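UBP3-associated protein BRE5 (PDB 1ZX2) acts with the deubiquitinating enzyme UBP3 as its cofactor in removing ubiquitin from target proteins in yeast, this chain being its NTF2-like domain. Local coordinates at residues 19-24 and 78-83; 35-40 and 57-62; 84-89 and 102-107; 120-125 and 133-138. All blocks are in the same frame, centred on the assembly; numbering follows the deposited sequence.

Contact 1 of 4, residues 19-24 and 78-83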
loop_
_atom_site.group_PDB
_atom_site.type_symbol
_atom_site.label_atom_id
_atom_site.label_comp_id
_atom_site.label_asym_id
_atom_site.label_seq_id
_atom_site.Cartn_x
_atom_site.Cartn_y
_atom_site.Cartn_z
ATOM N N GLU A 19 17.928 -6.556 2.879
ATOM C CA GLU A 19 19.352 -6.852 3.086
ATOM C C GLU A 19 20.152 -5.576 3.500
ATOM O O GLU A 19 20.893 -5.600 4.482
ATOM C CB GLU A 19 19.980 -7.542 1.852
ATOM C CG GLU A 19 21.450 -7.935 2.008
ATOM C CD GLU A 19 21.709 -8.953 3.142
ATOM O OE1 GLU A 19 22.883 -9.345 3.296
ATOM O OE2 GLU A 19 20.754 -9.375 3.866
ATOM N N ARG A 20 19.973 -4.468 2.795
ATOM C CA ARG A 20 20.633 -3.234 3.174
ATOM C C ARG A 20 20.177 -2.802 4.574
ATOM O O ARG A 20 20.933 -2.226 5.339
ATOM C CB ARG A 20 20.339 -2.135 2.157
ATOM C CG ARG A 20 21.139 -0.849 2.368
ATOM C CD ARG A 20 22.383 -0.750 1.511
ATOM N NE ARG A 20 22.015 0.002 0.289
ATOM C CZ ARG A 20 22.161 -0.393 -0.991
ATOM N NH1 ARG A 20 22.681 -1.584 -1.351
ATOM N NH2 ARG A 20 21.742 0.437 -1.943
ATOM N N MET A 21 18.929 -3.054 4.918
ATOM C CA MET A 21 18.420 -2.603 6.222
ATOM C C MET A 21 19.182 -3.376 7.351
ATOM O O MET A 21 19.560 -2.810 8.365
ATOM C CB MET A 21 16.882 -2.857 6.303
ATOM C CG MET A 21 16.138 -2.316 7.539
ATOM S SD MET A 21 14.333 -2.615 7.568
ATOM C CE MET A 21 13.896 -1.367 6.914
ATOM N N ARG A 22 19.391 -4.660 7.127
ATOM C CA ARG A 22 20.052 -5.551 8.055
ATOM C C ARG A 22 21.534 -5.165 8.174
ATOM O O ARG A 22 22.073 -5.178 9.229
ATOM C CB ARG A 22 19.905 -6.990 7.535
ATOM C CG ARG A 22 20.189 -8.099 8.560
ATOM C CD ARG A 22 20.475 -9.441 7.909
ATOM N NE ARG A 22 21.912 -9.511 7.636
ATOM C CZ ARG A 22 22.466 -10.126 6.596
ATOM N NH1 ARG A 22 21.707 -10.760 5.700
ATOM N NH2 ARG A 22 23.786 -10.108 6.451
ATOM N N THR A 23 22.165 -4.745 7.094
ATOM C CA THR A 23 23.616 -4.560 7.122
ATOM C C THR A 23 24.079 -3.118 7.294
ATOM O O THR A 23 25.056 -2.886 7.984
ATOM C CB THR A 23 24.267 -5.114 5.863
ATOM O OG1 THR A 23 23.691 -4.502 4.715
ATOM C CG2 THR A 23 23.962 -6.598 5.663
ATOM N N ASP A 24 23.453 -2.160 6.619
ATOM C CA ASP A 24 23.852 -0.781 6.807
ATOM C C ASP A 24 22.706 0.232 6.596
ATOM O O ASP A 24 22.520 0.751 5.498
ATOM C CB ASP A 24 25.015 -0.443 5.855
ATOM C CG ASP A 24 25.686 0.879 6.208
ATOM O OD1 ASP A 24 25.155 1.678 7.086
ATOM O OD2 ASP A 24 26.781 1.192 5.658
ATOM N N ARG A 78 19.041 -2.319 12.302
ATOM C CA ARG A 78 19.927 -3.358 11.821
ATOM C C ARG A 78 19.723 -4.702 12.580
ATOM O O ARG A 78 19.961 -5.774 12.041
ATOM C CB ARG A 78 21.396 -2.852 11.914
ATOM C CG ARG A 78 22.362 -3.785 12.528
ATOM C CD ARG A 78 23.548 -3.128 13.202
ATOM N NE ARG A 78 24.088 -1.985 12.471
ATOM C CZ ARG A 78 24.984 -2.047 11.498
ATOM N NH1 ARG A 78 25.446 -3.213 11.070
ATOM N NH2 ARG A 78 25.427 -0.927 10.942
ATOM N N SER A 79 19.276 -4.646 13.827
ATOM C CA SER A 79 19.166 -5.888 14.648
ATOM C C SER A 79 17.775 -6.561 14.500
ATOM O O SER A 79 17.392 -7.448 15.280
ATOM C CB SER A 79 19.453 -5.570 16.113
ATOM O OG SER A 79 18.348 -4.870 16.659
ATOM N N LEU A 80 17.033 -6.111 13.489
ATOM C CA LEU A 80 15.699 -6.579 13.184
ATOM C C LEU A 80 15.729 -7.881 12.361
ATOM O O LEU A 80 16.607 -8.099 11.535
ATOM C CB LEU A 80 15.014 -5.457 12.418
ATOM C CG LEU A 80 13.517 -5.401 12.217
ATOM C CD1 LEU A 80 12.783 -4.732 13.407
ATOM C CD2 LEU A 80 13.295 -4.637 10.924
ATOM N N LYS A 81 14.776 -8.757 12.634
ATOM C CA LYS A 81 14.632 -10.011 11.909
ATOM C C LYS A 81 13.214 -9.981 11.331
ATOM O O LYS A 81 12.265 -9.635 12.018
ATOM C CB LYS A 81 14.806 -11.226 12.853
ATOM C CG LYS A 81 16.257 -11.816 12.962
ATOM C CD LYS A 81 16.956 -11.351 14.223
ATOM C CE LYS A 81 18.427 -11.819 14.278
ATOM N NZ LYS A 81 19.362 -10.652 14.195
ATOM N N LEU A 82 13.081 -10.407 10.087
ATOM C CA LEU A 82 11.888 -10.143 9.296
ATOM C C LEU A 82 11.520 -11.334 8.394
ATOM O O LEU A 82 12.372 -11.938 7.811
ATOM C CB LEU A 82 12.189 -8.891 8.455
ATOM C CG LEU A 82 11.311 -8.599 7.242
ATOM C CD1 LEU A 82 10.818 -7.182 7.392
ATOM C CD2 LEU A 82 12.056 -8.772 5.946
ATOM N N LYS A 83 10.240 -11.652 8.276
ATOM C CA LYS A 83 9.762 -12.711 7.369
ATOM C C LYS A 83 8.493 -12.173 6.661
ATOM O O LYS A 83 7.600 -11.666 7.301
ATOM C CB LYS A 83 9.545 -14.033 8.154
ATOM C CG LYS A 83 8.208 -14.810 7.974
ATOM C CD LYS A 83 8.037 -15.992 9.001
ATOM C CE LYS A 83 7.063 -17.128 8.542
ATOM N NZ LYS A 83 5.639 -16.976 9.067
#
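Arg78 closes against the C-terminal end of helix 6-23, where it follows the last backbone carbonyls of the helix. Its CA lies 3.5 Å from Met21 O in a CA-H...O contact with an angle of 152° at the hydrogen. An unstaggered first torsion (chi1 132°) lays the chain along Arg22 O, which Arg78 CB and CG both pass at 3.6 Å. The chain then bends at chi3 and carries the guanidinium obliquely to Thr23, with NH1 3.1 Å from Thr23 O. NE is held in a salt bridge to Asp74, and Pro25 packs against the side chain, so the group is anchored on the helix 74-78 side while it lies near the carbonyl end of helix 6-23, whose dipole would probably suit its charge. A methionine in its place would probably leave Asp74 without this ionic partner and Thr23 O without a cationic neighbour. On the inner side, Met21 CG and SD run out extended (chi1 -174°), and SD comes obliquely to Leu80 CD2 at 4.1 Å; Leu80 in turn leans on Met107 and Trp109. On the outer side of the helix, Arg22 bends back at chi3 to form a salt bridge from NH1 to Glu19 OE2, modelled very short. Thr23 OG1 donates to Glu19 O. Such a contact belongs to the NTF2-like fold, in which the long N-terminal helix packs against the curved sheet, here where strand 80-92 begins.

Contact 2 of 4, residues 35-40 and 57-62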
loop_
_atom_site.group_PDB
_atom_site.type_symbol
_atom_site.label_atom_id
_atom_site.label_comp_id
_atom_site.label_asym_id
_atom_site.label_seq_id
_atom_site.Cartn_x
_atom_site.Cartn_y
_atom_site.Cartn_z
ATOM N N THR A 35 12.828 13.291 -3.140
ATOM C CA THR A 35 11.695 13.907 -2.481
ATOM C C THR A 35 10.714 12.839 -1.926
ATOM O O THR A 35 9.569 13.157 -1.710
ATOM C CB THR A 35 10.879 14.890 -3.443
ATOM O OG1 THR A 35 10.322 14.126 -4.554
ATOM C CG2 THR A 35 11.810 16.002 -4.082
ATOM N N ALA A 36 11.207 11.627 -1.656
ATOM C CA ALA A 36 10.383 10.551 -1.139
ATOM C C ALA A 36 9.731 10.883 0.220
ATOM O O ALA A 36 10.253 11.683 1.004
ATOM C CB ALA A 36 11.192 9.339 -0.961
ATOM N N GLU A 37 8.596 10.239 0.492
ATOM C CA GLU A 37 7.959 10.358 1.790
ATOM C C GLU A 37 7.937 9.061 2.476
ATOM O O GLU A 37 7.637 8.031 1.867
ATOM C CB GLU A 37 6.521 10.698 1.616
ATOM C CG GLU A 37 6.347 12.051 1.097
ATOM C CD GLU A 37 4.895 12.295 0.889
ATOM O OE1 GLU A 37 4.578 12.435 -0.383
ATOM O OE2 GLU A 37 4.166 12.262 1.994
ATOM N N LEU A 38 8.237 9.109 3.761
ATOM C CA LEU A 38 8.304 7.927 4.571
ATOM C C LEU A 38 7.397 8.123 5.750
ATOM O O LEU A 38 7.449 9.164 6.437
ATOM C CB LEU A 38 9.735 7.754 5.078
ATOM C CG LEU A 38 10.011 6.664 6.075
ATOM C CD1 LEU A 38 10.253 5.436 5.364
ATOM C CD2 LEU A 38 11.212 6.978 6.825
ATOM N N THR A 39 6.594 7.121 6.067
ATOM C CA THR A 39 5.790 7.146 7.291
ATOM C C THR A 39 6.091 5.855 7.996
ATOM O O THR A 39 5.843 4.805 7.421
ATOM C CB THR A 39 4.313 7.273 6.966
ATOM O OG1 THR A 39 4.076 8.536 6.279
ATOM C CG2 THR A 39 3.523 7.350 8.204
ATOM N N HIS A 40 6.688 5.932 9.182
ATOM C CA HIS A 40 7.439 4.789 9.788
ATOM C C HIS A 40 7.179 4.741 11.307
ATOM O O HIS A 40 6.370 5.481 11.872
ATOM C CB HIS A 40 8.997 4.919 9.529
ATOM C CG HIS A 40 9.776 3.624 9.474
ATOM N ND1 HIS A 40 9.823 2.810 8.359
ATOM C CD2 HIS A 40 10.618 3.047 10.383
ATOM C CE1 HIS A 40 10.561 1.745 8.620
ATOM N NE2 HIS A 40 11.087 1.880 9.828
ATOM N N THR A 57 4.200 6.976 15.213
ATOM C CA THR A 57 4.873 7.046 13.884
ATOM C C THR A 57 5.580 8.379 13.680
ATOM O O THR A 57 5.298 9.353 14.338
ATOM C CB THR A 57 3.913 6.835 12.663
ATOM O OG1 THR A 57 2.912 7.846 12.706
ATOM C CG2 THR A 57 3.124 5.420 12.686
ATOM N N VAL A 58 6.491 8.354 12.715
ATOM C CA VAL A 58 7.240 9.471 12.251
ATOM C C VAL A 58 6.920 9.628 10.760
ATOM O O VAL A 58 6.786 8.664 10.091
ATOM C CB VAL A 58 8.727 9.145 12.382
ATOM C CG1 VAL A 58 9.522 10.371 12.263
ATOM C CG2 VAL A 58 9.033 8.507 13.721
ATOM N N LYS A 59 6.760 10.862 10.303
ATOM C CA LYS A 59 6.547 11.237 8.930
ATOM C C LYS A 59 7.775 12.070 8.555
ATOM O O LYS A 59 8.114 13.046 9.270
ATOM C CB LYS A 59 5.257 12.105 8.798
ATOM C CG LYS A 59 4.674 12.223 7.306
ATOM C CD LYS A 59 3.066 12.388 7.097
ATOM C CE LYS A 59 2.624 12.345 5.513
ATOM N NZ LYS A 59 3.807 12.445 4.415
ATOM N N VAL A 60 8.502 11.653 7.525
ATOM C CA VAL A 60 9.572 12.483 7.007
ATOM C C VAL A 60 9.583 12.549 5.514
ATOM O O VAL A 60 9.110 11.635 4.818
ATOM C CB VAL A 60 10.972 12.100 7.538
ATOM C CG1 VAL A 60 10.949 11.907 9.061
ATOM C CG2 VAL A 60 11.477 10.962 6.960
ATOM N N THR A 61 10.084 13.671 5.033
ATOM C CA THR A 61 10.149 13.950 3.606
ATOM C C THR A 61 11.561 14.278 3.204
ATOM O O THR A 61 12.191 15.049 3.868
ATOM C CB THR A 61 9.170 15.122 3.227
ATOM O OG1 THR A 61 7.811 14.662 3.356
ATOM C CG2 THR A 61 9.212 15.361 1.766
ATOM N N GLY A 62 12.031 13.670 2.112
ATOM C CA GLY A 62 13.256 14.059 1.419
ATOM C C GLY A 62 14.373 13.093 1.766
ATOM O O GLY A 62 14.410 12.578 2.895
#
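Leu38 and Val60 lie side by side on the helix-facing side of the sheet, CD2 of Leu38 meeting CG2 of Val60 at 4.0 Å. This is the tight half of the contact: Ile66 of helix 63-72 touches both residues, Phe69 presses on Leu38, and the ring of His40 meets those of Phe69 and Phe70. Beneath, the backbone bonds are nearly straight, Leu38 N to Val60 O at 2.9 Å and 169°, and Gly62 N to Ala36 O closes the strand end. The two antiparallel strands form one margin of the curved NTF2-like sheet. The other face, with Glu37, Thr39, Lys59 and Thr61, is polar and turned to the second subunit, though Lys59 and Thr61 stay exposed. Lys59 bends at chi2 and chi4, crosses Thr39 with CG 3.9 Å from Thr39 OG1, and brings NZ to the extended Glu37 in a salt bridge to OE2 whose modelled length, 2.5 Å, is doubtful. Phe89 of the second subunit packs on Lys59 and takes a hydrogen bond from NZ on its carbonyl O; Gln90 of that subunit bonds to Thr39 OG1. A glutamine in place of Glu37 would probably leave the Lys59 ammonium without the carboxylate that balances its charge, with that carbonyl as a remaining partner.

Contact 3 of 4, residues 84-89 and 102-107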
loop_
_atom_site.group_PDB
_atom_site.type_symbol
_atom_site.label_atom_id
_atom_site.label_comp_id
_atom_site.label_asym_id
_atom_site.label_seq_id
_atom_site.Cartn_x
_atom_site.Cartn_y
_atom_site.Cartn_z
ATOM N N LEU A 84 8.458 -12.252 5.348
ATOM C CA LEU A 84 7.305 -11.859 4.562
ATOM C C LEU A 84 6.356 -13.030 4.398
ATOM O O LEU A 84 6.785 -14.087 4.035
ATOM C CB LEU A 84 7.732 -11.345 3.211
ATOM C CG LEU A 84 8.738 -10.185 3.363
ATOM C CD1 LEU A 84 9.181 -9.697 1.976
ATOM C CD2 LEU A 84 8.182 -9.025 4.180
ATOM N N ASP A 85 5.102 -12.824 4.764
ATOM C CA ASP A 85 3.991 -13.748 4.550
ATOM C C ASP A 85 3.221 -13.517 3.245
ATOM O O ASP A 85 2.876 -14.472 2.579
ATOM C CB ASP A 85 2.994 -13.622 5.703
ATOM C CG ASP A 85 3.571 -14.118 7.028
ATOM O OD1 ASP A 85 3.374 -13.434 8.063
ATOM O OD2 ASP A 85 4.225 -15.181 7.112
ATOM N N THR A 86 2.921 -12.258 2.896
ATOM C CA THR A 86 2.343 -11.940 1.586
ATOM C C THR A 86 3.117 -10.787 0.905
ATOM O O THR A 86 3.618 -9.865 1.572
ATOM C CB THR A 86 0.867 -11.586 1.696
ATOM O OG1 THR A 86 0.708 -10.379 2.468
ATOM C CG2 THR A 86 0.109 -12.639 2.519
ATOM N N ILE A 87 3.159 -10.846 -0.414
ATOM C CA ILE A 87 3.732 -9.827 -1.259
ATOM C C ILE A 87 2.779 -9.612 -2.453
ATOM O O ILE A 87 2.553 -10.517 -3.168
ATOM C CB ILE A 87 5.101 -10.210 -1.783
ATOM C CG1 ILE A 87 6.121 -10.486 -0.644
ATOM C CG2 ILE A 87 5.608 -9.048 -2.684
ATOM C CD1 ILE A 87 7.404 -11.132 -1.151
ATOM N N ASP A 88 2.208 -8.417 -2.618
ATOM C CA ASP A 88 1.303 -8.136 -3.748
ATOM C C ASP A 88 1.850 -6.952 -4.464
ATOM O O ASP A 88 2.439 -6.076 -3.842
ATOM C CB ASP A 88 -0.075 -7.849 -3.207
ATOM C CG ASP A 88 -0.706 -9.064 -2.619
ATOM O OD1 ASP A 88 -0.855 -10.016 -3.386
ATOM O OD2 ASP A 88 -0.958 -9.165 -1.392
ATOM N N PHE A 89 1.702 -6.901 -5.766
ATOM C CA PHE A 89 2.217 -5.766 -6.531
ATOM C C PHE A 89 1.318 -5.458 -7.734
ATOM O O PHE A 89 0.720 -6.359 -8.264
ATOM C CB PHE A 89 3.652 -6.091 -7.046
ATOM C CG PHE A 89 3.879 -7.522 -7.261
ATOM C CD1 PHE A 89 3.448 -8.130 -8.430
ATOM C CD2 PHE A 89 4.482 -8.289 -6.268
ATOM C CE1 PHE A 89 3.607 -9.493 -8.620
ATOM C CE2 PHE A 89 4.632 -9.669 -6.448
ATOM C CZ PHE A 89 4.193 -10.266 -7.630
ATOM N N MET A 102 2.625 -4.090 -1.725
ATOM C CA MET A 102 2.155 -4.170 -0.354
ATOM C C MET A 102 2.649 -5.480 0.164
ATOM O O MET A 102 2.424 -6.501 -0.487
ATOM C CB MET A 102 0.608 -4.137 -0.259
ATOM C CG MET A 102 0.036 -4.029 1.189
ATOM S SD MET A 102 -1.841 -3.975 1.279
ATOM C CE MET A 102 -2.014 -5.664 1.159
ATOM N N ALA A 103 3.322 -5.489 1.298
ATOM C CA ALA A 103 3.816 -6.719 1.873
ATOM C C ALA A 103 3.383 -6.782 3.329
ATOM O O ALA A 103 3.318 -5.736 4.009
ATOM C CB ALA A 103 5.343 -6.806 1.763
ATOM N N THR A 104 2.996 -7.970 3.797
ATOM C CA THR A 104 2.756 -8.176 5.204
ATOM C C THR A 104 3.725 -9.215 5.699
ATOM O O THR A 104 4.293 -9.987 4.903
ATOM C CB THR A 104 1.305 -8.608 5.502
ATOM O OG1 THR A 104 0.997 -9.907 4.957
ATOM C CG2 THR A 104 0.297 -7.624 4.841
ATOM N N GLY A 105 3.895 -9.260 7.003
ATOM C CA GLY A 105 4.752 -10.255 7.616
ATOM C C GLY A 105 4.969 -10.013 9.087
ATOM O O GLY A 105 4.112 -9.372 9.761
ATOM N N GLU A 106 6.094 -10.556 9.578
ATOM C CA GLU A 106 6.460 -10.517 10.981
ATOM C C GLU A 106 7.857 -9.964 11.128
ATOM O O GLU A 106 8.693 -10.175 10.304
ATOM C CB GLU A 106 6.344 -11.913 11.594
ATOM C CG GLU A 106 4.925 -12.490 11.534
ATOM C CD GLU A 106 4.734 -13.767 12.359
ATOM O OE1 GLU A 106 3.948 -13.747 13.357
ATOM O OE2 GLU A 106 5.353 -14.795 11.998
ATOM N N MET A 107 8.075 -9.307 12.252
ATOM C CA MET A 107 9.220 -8.467 12.546
ATOM C C MET A 107 9.509 -8.637 14.051
ATOM O O MET A 107 8.593 -8.616 14.875
ATOM C CB MET A 107 8.804 -7.041 12.265
ATOM C CG MET A 107 9.822 -5.942 12.276
ATOM S SD MET A 107 9.184 -4.604 11.158
ATOM C CE MET A 107 9.979 -4.943 9.746
HETATM O O HOH W 1 0.520 -8.371 0.603
#
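Thr86 and Thr104 meet through their hydroxyls, Thr86 OG1 to Thr104 OG1 at a very short 2.5 Å, on the face of the sheet turned to the second subunit. Thr86 CB lies 3.7 Å from Thr104 OG1. Thr86 OG1 stands between the backbone N and the carbonyl carbon (chi1 64°), the position that turns it towards the neighbouring strand. Besides meeting the Thr104 hydroxyl there, Thr86 OG1 donates to a water at 2.7 Å. The methyl, CG2, skirts Thr104 OG1 at 3.8 Å, while Arg140 of the second subunit packs on the residue. The water gives its own protons to Asp88 OD2 and Met102 O, tying three residues of this face together; Asp88 OD2 is also in a salt bridge with Arg140 of the second subunit. On the opposite face, Leu84 CD2 rests 4.3 Å from Ala103 CB. Between the Leu84-Gly105 and Thr86-Thr104 pairs the register slips by one: Asp85 N bonds to Thr104 O at 3.0 Å, and Thr86 N reaches the same oxygen in a weak bond. Lys83 and Lys116 form salt bridges with Asp85. Two residues set against Thr104 make this a classic beta bulge, here turning a corner in the hairpin of strands 80-92 and 98-109.

Contact 4 of 4, residues 120-125 and 133-138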
loop_
_atom_site.group_PDB
_atom_site.type_symbol
_atom_site.label_atom_id
_atom_site.label_comp_id
_atom_site.label_asym_id
_atom_site.label_seq_id
_atom_site.Cartn_x
_atom_site.Cartn_y
_atom_site.Cartn_z
ATOM N N THR A 120 3.918 -0.723 2.547
ATOM C CA THR A 120 3.645 -0.403 1.187
ATOM C C THR A 120 4.746 0.452 0.657
ATOM O O THR A 120 5.189 1.351 1.352
ATOM C CB THR A 120 2.318 0.391 1.111
ATOM O OG1 THR A 120 1.247 -0.473 1.580
ATOM C CG2 THR A 120 1.988 0.597 -0.315
ATOM N N PHE A 121 5.142 0.204 -0.583
ATOM C CA PHE A 121 6.107 1.017 -1.301
ATOM C C PHE A 121 5.509 1.433 -2.588
ATOM O O PHE A 121 4.803 0.654 -3.202
ATOM C CB PHE A 121 7.314 0.149 -1.679
ATOM C CG PHE A 121 8.115 -0.355 -0.516
ATOM C CD1 PHE A 121 7.950 -1.654 -0.055
ATOM C CD2 PHE A 121 9.033 0.447 0.092
ATOM C CE1 PHE A 121 8.684 -2.155 0.983
ATOM C CE2 PHE A 121 9.837 -0.066 1.174
ATOM C CZ PHE A 121 9.659 -1.342 1.596
ATOM N N ILE A 122 5.874 2.623 -3.074
ATOM C CA ILE A 122 5.734 2.915 -4.498
ATOM C C ILE A 122 7.136 3.133 -5.043
ATOM O O ILE A 122 7.908 3.898 -4.501
ATOM C CB ILE A 122 4.819 4.106 -4.729
ATOM C CG1 ILE A 122 3.385 3.767 -4.373
ATOM C CG2 ILE A 122 4.855 4.595 -6.180
ATOM C CD1 ILE A 122 2.378 4.914 -4.371
ATOM N N LEU A 123 7.436 2.500 -6.173
ATOM C CA LEU A 123 8.695 2.614 -6.892
ATOM C C LEU A 123 8.480 3.281 -8.218
ATOM O O LEU A 123 7.533 2.935 -8.977
ATOM C CB LEU A 123 9.218 1.237 -7.192
ATOM C CG LEU A 123 9.365 0.192 -6.109
ATOM C CD1 LEU A 123 9.924 -1.091 -6.637
ATOM C CD2 LEU A 123 10.252 0.771 -4.993
ATOM N N LEU A 124 9.297 4.281 -8.505
ATOM C CA LEU A 124 9.219 5.030 -9.745
ATOM C C LEU A 124 10.536 4.848 -10.445
ATOM O O LEU A 124 11.542 5.101 -9.809
ATOM C CB LEU A 124 9.189 6.461 -9.400
ATOM C CG LEU A 124 8.652 7.596 -10.270
ATOM C CD1 LEU A 124 9.564 8.788 -10.185
ATOM C CD2 LEU A 124 8.020 7.445 -11.649
ATOM N N PRO A 125 10.583 4.578 -11.727
ATOM C CA PRO A 125 11.913 4.575 -12.400
ATOM C C PRO A 125 12.722 5.912 -12.233
ATOM O O PRO A 125 12.155 6.993 -12.393
ATOM C CB PRO A 125 11.585 4.376 -13.875
ATOM C CG PRO A 125 10.191 3.620 -13.891
ATOM C CD PRO A 125 9.467 4.264 -12.651
ATOM N N ASP A 133 13.426 3.817 -7.868
ATOM C CA ASP A 133 13.495 4.527 -6.594
ATOM C C ASP A 133 12.166 4.566 -5.795
ATOM O O ASP A 133 11.099 4.733 -6.359
ATOM C CB ASP A 133 13.927 5.923 -6.904
ATOM C CG ASP A 133 15.383 5.980 -7.390
ATOM O OD1 ASP A 133 16.056 4.910 -7.463
ATOM O OD2 ASP A 133 15.927 7.060 -7.676
ATOM N N ILE A 134 12.261 4.479 -4.468
ATOM C CA ILE A 134 11.106 4.564 -3.590
ATOM C C ILE A 134 10.696 6.008 -3.530
ATOM O O ILE A 134 11.474 6.888 -3.129
ATOM C CB ILE A 134 11.427 4.111 -2.227
ATOM C CG1 ILE A 134 12.031 2.705 -2.254
ATOM C CG2 ILE A 134 10.198 4.110 -1.361
ATOM C CD1 ILE A 134 12.639 2.218 -0.917
ATOM N N THR A 135 9.446 6.280 -3.909
ATOM C CA THR A 135 8.836 7.608 -3.687
ATOM C C THR A 135 7.944 7.657 -2.448
ATOM O O THR A 135 7.673 8.733 -1.856
ATOM C CB THR A 135 8.039 8.123 -4.907
ATOM O OG1 THR A 135 6.985 7.193 -5.208
ATOM C CG2 THR A 135 8.949 8.240 -6.118
ATOM N N ASN A 136 7.519 6.485 -2.004
ATOM C CA ASN A 136 6.602 6.363 -0.905
ATOM C C ASN A 136 6.869 5.123 -0.178
ATOM O O ASN A 136 7.041 4.081 -0.742
ATOM C CB ASN A 136 5.131 6.274 -1.456
ATOM C CG ASN A 136 4.702 7.512 -2.130
ATOM O OD1 ASN A 136 4.160 8.491 -1.494
ATOM N ND2 ASN A 136 4.961 7.570 -3.430
ATOM N N ASP A 137 6.809 5.193 1.142
ATOM C CA ASP A 137 7.028 4.058 1.995
ATOM C C ASP A 137 6.178 4.308 3.208
ATOM O O ASP A 137 6.380 5.315 3.898
ATOM C CB ASP A 137 8.510 4.097 2.364
ATOM C CG ASP A 137 8.951 3.054 3.384
ATOM O OD1 ASP A 137 8.138 2.368 4.042
ATOM O OD2 ASP A 137 10.188 2.896 3.632
ATOM N N ILE A 138 5.337 3.340 3.580
ATOM C CA ILE A 138 4.457 3.409 4.791
ATOM C C ILE A 138 4.581 2.061 5.432
ATOM O O ILE A 138 4.392 1.069 4.738
ATOM C CB ILE A 138 2.950 3.625 4.464
ATOM C CG1 ILE A 138 2.759 4.954 3.691
ATOM C CG2 ILE A 138 2.141 3.715 5.803
ATOM C CD1 ILE A 138 1.374 5.263 3.041
#
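Strands 120-125 and 136-138 run antiparallel at 173° with axes 4.7 Å apart, and a beta bulge at Thr135 shifts the register by one, so that Ile122 pairs with Asn136 and Leu123 with Ile134. They belong to the hairpin of strands 115-125 and 132-141 in the middle of the NTF2-like sheet. At the bulge, Thr135 N bonds to Ile122 O at 2.9 Å while Asn136 O receives Ile122 N, and beyond it Leu124 N and Asp133 O resume the pairing. Phe121, Leu123, Ile134 and Asp137 share one face, where all but Leu123 touch helix 6-23. Phe121 presents its ring edge to Ile134, CD2 lying 4.1 Å from Ile134 CG2 near the ring plane, and Phe13 and Tyr17 of the helix meet the same ring edge-to-face. Asp137 runs alongside Phe121, its carboxylate turned 45° from the ring; a first torsion of 174° brings OD2 to 3.9 Å from Phe121 CE2, and OD2 is bonded to Tyr32 OH, so this buried acid has a polar mate. Leu123 crosses Ile134 next to the bulge, Leu123 CD2 to Ile134 CG1 at 3.8 Å. The other face turns to the second subunit: Thr120 packs on its own counterpart there, and Ile122 on Thr92 of that subunit. Here Ile122 lies side by side with Asn136, whose CB is 3.9 Å from Ile122 CB. At the bulge, Thr135 CG2 rests 3.7 Å from Leu124 CB.

All four contacts lie in one NTF2-like domain and reach the same six-stranded sheet. Along the chain, contact 2 falls between the two segments of contact 1, and contacts 3 and 4 follow in series. Across the sheet, contact 2 occupies one margin and contact 3 the other, their centres about 20 Å apart, with contact 4 between them. Contact 4 joins contact 2 through probable backbone bonds such as Thr39 N to Asp137 O, and touches contact 3 where Met102 packs on Thr120. Contact 1 shares strand 80-92 with contact 3 and ties helix 6-23 to the start of that strand. Contacts 2, 3 and 4 all touch the second subunit, so the sheet also builds the dimer interface.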